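Long-range contact in aldehyde dehydrogenase (Listeria monocytogenes, PDB 3K9D), which probably oxidises or reduces aldehyde or oxo groups with NAD or NADP as the partner: residues A[241-254]-A[399-411]. Numbering follows the deposited sequence.
Sequences DSKTFDNGTICASE and VNTPGALGGIGAT
Glu-254 OE2 is gripped twice. Gly-403 N donates to it at 2.7 Å, from above the carboxylate plane, 42° out of it. A water donates to the same oxygen and also to Thr-401 O, bridging the segments. The Glu-254 chain is turned about its CB-CG bond (chi2 79°), which swings the carboxylate back to Gly-403 N. Ser-242 OG, the second link, accepts from Ala-404 N at 2.9 Å, with a nearly straight N-H...O angle of 162°. Side chains of segment 241-254 thus take the first two amides of helix 403-407. The carboxylate lies at this helix N-terminus, where the helix dipole would probably help stabilise its negative charge. Pro-402, the N-cap residue, rests CB on Ser-242 CB at 3.5 Å.

Apolar groups continue the contact, with the type I beta turn 250-253 packed along the helix. Ala-404 CB touches Ser-253 CB (3.7 Å) and Ile-250 CG2 (3.9 Å). Ala-252 CB meets Gly-407 CA at 3.8 Å. Leu-405 CD1 sits over one face of the Phe-245 ring, a CH-pi contact.

The helix ends in a Schellman motif at Gly-409. Helix 67-85 also touches Phe-245, while Ala-252 and Glu-254 lean on strand 374-378. Leu-452 of the second subunit packs on Asp-241 and Leu-405. The end of helix 232-243 and the loop after it thus pack on helix 403-407 beside the dimer interface.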
loop_
_atom_site.group_PDB
_atom_site.type_symbol
_atom_site.label_atom_id
_atom_site.label_comp_id
_atom_site.label_asym_id
_atom_site.label_seq_id
_atom_site.Cartn_x
_atom_site.Cartn_y
_atom_site.Cartn_z
ATOM N N ASP A 241 -31.752 -2.080 -11.409
ATOM C CA ASP A 241 -31.297 -0.676 -11.224
ATOM C C ASP A 241 -29.807 -0.534 -11.495
ATOM O O ASP A 241 -29.367 0.432 -12.125
ATOM C CB ASP A 241 -31.578 -0.157 -9.799
ATOM C CG ASP A 241 -33.028 0.285 -9.588
ATOM O OD1 ASP A 241 -33.781 0.419 -10.573
ATOM O OD2 ASP A 241 -33.415 0.495 -8.419
ATOM N N SER A 242 -29.047 -1.509 -10.997
ATOM C CA SER A 242 -27.590 -1.536 -11.125
ATOM C C SER A 242 -27.107 -2.067 -12.473
ATOM O O SER A 242 -26.264 -1.456 -13.128
ATOM C CB SER A 242 -27.009 -2.357 -9.968
ATOM O OG SER A 242 -25.848 -3.062 -10.338
ATOM N N LYS A 243 -27.658 -3.198 -12.890
ATOM C CA LYS A 243 -27.174 -3.887 -14.072
ATOM C C LYS A 243 -27.463 -3.129 -15.376
ATOM O O LYS A 243 -26.670 -3.208 -16.319
ATOM C CB LYS A 243 -27.699 -5.342 -14.093
ATOM C CG LYS A 243 -27.142 -6.218 -15.168
ATOM C CD LYS A 243 -25.650 -6.294 -15.044
ATOM C CE LYS A 243 -25.102 -7.169 -16.101
ATOM N NZ LYS A 243 -23.614 -7.299 -16.080
ATOM N N THR A 244 -28.564 -2.367 -15.406
ATOM C CA THR A 244 -28.887 -1.518 -16.558
ATOM C C THR A 244 -28.307 -0.102 -16.476
ATOM O O THR A 244 -28.340 0.628 -17.463
ATOM C CB THR A 244 -30.416 -1.374 -16.767
ATOM O OG1 THR A 244 -30.975 -0.683 -15.648
ATOM C CG2 THR A 244 -31.086 -2.734 -16.887
ATOM N N PHE A 245 -27.799 0.288 -15.305
ATOM C CA PHE A 245 -27.216 1.615 -15.102
ATOM C C PHE A 245 -26.007 1.866 -16.008
ATOM O O PHE A 245 -24.983 1.201 -15.871
ATOM C CB PHE A 245 -26.819 1.831 -13.635
ATOM C CG PHE A 245 -26.506 3.265 -13.302
ATOM C CD1 PHE A 245 -27.534 4.183 -13.096
ATOM C CD2 PHE A 245 -25.200 3.699 -13.202
ATOM C CE1 PHE A 245 -27.259 5.502 -12.797
ATOM C CE2 PHE A 245 -24.919 5.031 -12.904
ATOM C CZ PHE A 245 -25.952 5.922 -12.701
ATOM N N ASP A 246 -26.160 2.824 -16.927
ATOM C CA ASP A 246 -25.162 3.156 -17.952
ATOM C C ASP A 246 -24.847 1.958 -18.863
ATOM O O ASP A 246 -23.719 1.804 -19.333
ATOM C CB ASP A 246 -23.891 3.744 -17.300
ATOM C CG ASP A 246 -23.094 4.632 -18.243
ATOM O OD1 ASP A 246 -23.706 5.496 -18.897
ATOM O OD2 ASP A 246 -21.854 4.478 -18.312
ATOM N N ASN A 247 -25.860 1.116 -19.099
ATOM C CA ASN A 247 -25.710 -0.205 -19.748
ATOM C C ASN A 247 -24.587 -1.091 -19.149
ATOM O O ASN A 247 -23.860 -1.747 -19.886
ATOM C CB ASN A 247 -25.527 -0.065 -21.276
ATOM C CG ASN A 247 -26.635 0.749 -21.944
ATOM O OD1 ASN A 247 -27.797 0.634 -21.590
ATOM N ND2 ASN A 247 -26.269 1.555 -22.922
ATOM N N GLY A 248 -24.436 -1.068 -17.824
ATOM C CA GLY A 248 -23.530 -1.988 -17.103
ATOM C C GLY A 248 -22.033 -1.679 -17.063
ATOM O O GLY A 248 -21.214 -2.584 -16.866
ATOM N N THR A 249 -21.659 -0.409 -17.238
ATOM C CA THR A 249 -20.234 -0.011 -17.266
ATOM C C THR A 249 -19.498 0.010 -15.927
ATOM O O THR A 249 -18.268 0.026 -15.893
ATOM C CB THR A 249 -20.057 1.404 -17.850
ATOM O OG1 THR A 249 -20.921 2.295 -17.145
ATOM C CG2 THR A 249 -20.374 1.426 -19.335
ATOM N N ILE A 250 -20.239 0.060 -14.830
ATOM C CA ILE A 250 -19.642 0.089 -13.502
ATOM C C ILE A 250 -19.283 -1.340 -13.082
ATOM O O ILE A 250 -20.095 -2.252 -13.234
ATOM C CB ILE A 250 -20.590 0.818 -12.497
ATOM C CG1 ILE A 250 -20.723 2.304 -12.892
ATOM C CG2 ILE A 250 -20.088 0.706 -11.044
ATOM C CD1 ILE A 250 -21.735 3.082 -12.081
ATOM N N CYS A 251 -18.063 -1.525 -12.562
ATOM C CA CYS A 251 -17.499 -2.845 -12.200
ATOM C C CYS A 251 -18.117 -3.533 -10.977
ATOM O O CYS A 251 -17.996 -4.751 -10.821
ATOM C CB CYS A 251 -15.997 -2.696 -11.951
ATOM S SG CYS A 251 -15.651 -1.391 -10.755
ATOM N N ALA A 252 -18.766 -2.758 -10.107
ATOM C CA ALA A 252 -19.441 -3.307 -8.929
ATOM C C ALA A 252 -20.873 -3.840 -9.231
ATOM O O ALA A 252 -21.531 -4.421 -8.361
ATOM C CB ALA A 252 -19.452 -2.290 -7.808
ATOM N N SER A 253 -21.311 -3.692 -10.475
ATOM C CA SER A 253 -22.589 -4.248 -10.927
ATOM C C SER A 253 -22.522 -5.777 -11.039
ATOM O O SER A 253 -21.436 -6.362 -11.206
ATOM C CB SER A 253 -23.035 -3.591 -12.240
ATOM O OG SER A 253 -22.237 -3.987 -13.335
ATOM N N GLU A 254 -23.688 -6.402 -10.910
ATOM C CA GLU A 254 -23.891 -7.852 -10.868
ATOM C C GLU A 254 -23.478 -8.523 -12.172
ATOM O O GLU A 254 -23.615 -7.934 -13.229
ATOM C CB GLU A 254 -25.384 -8.155 -10.621
ATOM C CG GLU A 254 -25.992 -7.577 -9.342
ATOM C CD GLU A 254 -26.368 -6.086 -9.388
ATOM O OE1 GLU A 254 -26.162 -5.410 -10.412
ATOM O OE2 GLU A 254 -26.875 -5.586 -8.364
ATOM N N VAL A 399 -25.363 -5.770 0.790
ATOM C CA VAL A 399 -26.588 -6.358 1.294
ATOM C C VAL A 399 -27.782 -5.469 0.933
ATOM O O VAL A 399 -27.804 -4.278 1.271
ATOM C CB VAL A 399 -26.527 -6.621 2.823
ATOM C CG1 VAL A 399 -27.776 -7.358 3.296
ATOM C CG2 VAL A 399 -25.260 -7.427 3.199
ATOM N N ASN A 400 -28.750 -6.067 0.239
ATOM C CA ASN A 400 -30.051 -5.442 -0.083
ATOM C C ASN A 400 -29.924 -4.084 -0.780
ATOM O O ASN A 400 -30.508 -3.090 -0.347
ATOM C CB ASN A 400 -30.935 -5.341 1.174
ATOM C CG ASN A 400 -31.317 -6.699 1.732
ATOM O OD1 ASN A 400 -31.417 -7.674 1.009
ATOM N ND2 ASN A 400 -31.570 -6.752 3.013
ATOM N N THR A 401 -29.155 -4.056 -1.859
ATOM C CA THR A 401 -28.829 -2.801 -2.521
ATOM C C THR A 401 -28.446 -3.158 -3.950
ATOM O O THR A 401 -28.074 -4.306 -4.202
ATOM C CB THR A 401 -27.697 -2.001 -1.735
ATOM O OG1 THR A 401 -27.759 -0.595 -2.044
ATOM C CG2 THR A 401 -26.295 -2.549 -1.987
ATOM N N PRO A 402 -28.594 -2.209 -4.895
ATOM C CA PRO A 402 -28.047 -2.389 -6.248
ATOM C C PRO A 402 -26.517 -2.497 -6.229
ATOM O O PRO A 402 -25.858 -1.680 -5.594
ATOM C CB PRO A 402 -28.453 -1.101 -6.981
ATOM C CG PRO A 402 -29.354 -0.355 -6.088
ATOM C CD PRO A 402 -29.320 -0.930 -4.737
ATOM N N GLY A 403 -25.967 -3.489 -6.928
ATOM C CA GLY A 403 -24.509 -3.735 -6.952
ATOM C C GLY A 403 -23.626 -2.565 -7.358
ATOM O O GLY A 403 -22.695 -2.225 -6.648
ATOM N N ALA A 404 -23.928 -1.950 -8.498
ATOM C CA ALA A 404 -23.143 -0.841 -9.047
ATOM C C ALA A 404 -23.138 0.363 -8.116
ATOM O O ALA A 404 -22.099 0.973 -7.871
ATOM C CB ALA A 404 -23.711 -0.427 -10.400
ATOM N N LEU A 405 -24.326 0.664 -7.600
ATOM C CA LEU A 405 -24.606 1.822 -6.794
ATOM C C LEU A 405 -24.191 1.599 -5.334
ATOM O O LEU A 405 -23.787 2.526 -4.654
ATOM C CB LEU A 405 -26.106 2.144 -6.893
ATOM C CG LEU A 405 -26.711 2.973 -8.041
ATOM C CD1 LEU A 405 -26.051 2.802 -9.413
ATOM C CD2 LEU A 405 -28.211 2.659 -8.146
ATOM N N GLY A 406 -24.295 0.369 -4.849
ATOM C CA GLY A 406 -23.875 0.086 -3.482
ATOM C C GLY A 406 -22.365 -0.039 -3.336
ATOM O O GLY A 406 -21.797 0.404 -2.335
ATOM N N GLY A 407 -21.720 -0.616 -4.352
ATOM C CA GLY A 407 -20.261 -0.864 -4.353
ATOM C C GLY A 407 -19.420 0.393 -4.394
ATOM O O GLY A 407 -18.340 0.454 -3.786
ATOM N N ILE A 408 -19.923 1.405 -5.096
ATOM C CA ILE A 408 -19.274 2.712 -5.141
ATOM C C ILE A 408 -19.609 3.615 -3.937
ATOM O O ILE A 408 -19.013 4.665 -3.777
ATOM C CB ILE A 408 -19.496 3.454 -6.514
ATOM C CG1 ILE A 408 -20.919 4.014 -6.659
ATOM C CG2 ILE A 408 -19.066 2.559 -7.708
ATOM C CD1 ILE A 408 -21.166 4.750 -7.984
ATOM N N GLY A 409 -20.557 3.205 -3.097
ATOM C CA GLY A 409 -20.972 4.026 -1.955
ATOM C C GLY A 409 -22.013 5.104 -2.259
ATOM O O GLY A 409 -22.086 6.124 -1.561
ATOM N N ALA A 410 -22.816 4.886 -3.301
ATOM C CA ALA A 410 -23.877 5.835 -3.655
ATOM C C ALA A 410 -25.188 5.478 -2.944
ATOM O O ALA A 410 -25.887 6.355 -2.448
ATOM C CB ALA A 410 -24.066 5.902 -5.169
ATOM N N THR A 411 -25.502 4.184 -2.888
ATOM C CA THR A 411 -26.646 3.703 -2.106
ATOM C C THR A 411 -26.254 3.013 -0.790
ATOM O O THR A 411 -27.131 2.595 -0.026
ATOM C CB THR A 411 -27.574 2.761 -2.910
ATOM O OG1 THR A 411 -26.855 1.590 -3.297
ATOM C CG2 THR A 411 -28.138 3.455 -4.133
HETATM O O HOH W 1 -28.584 -5.894 -6.433
#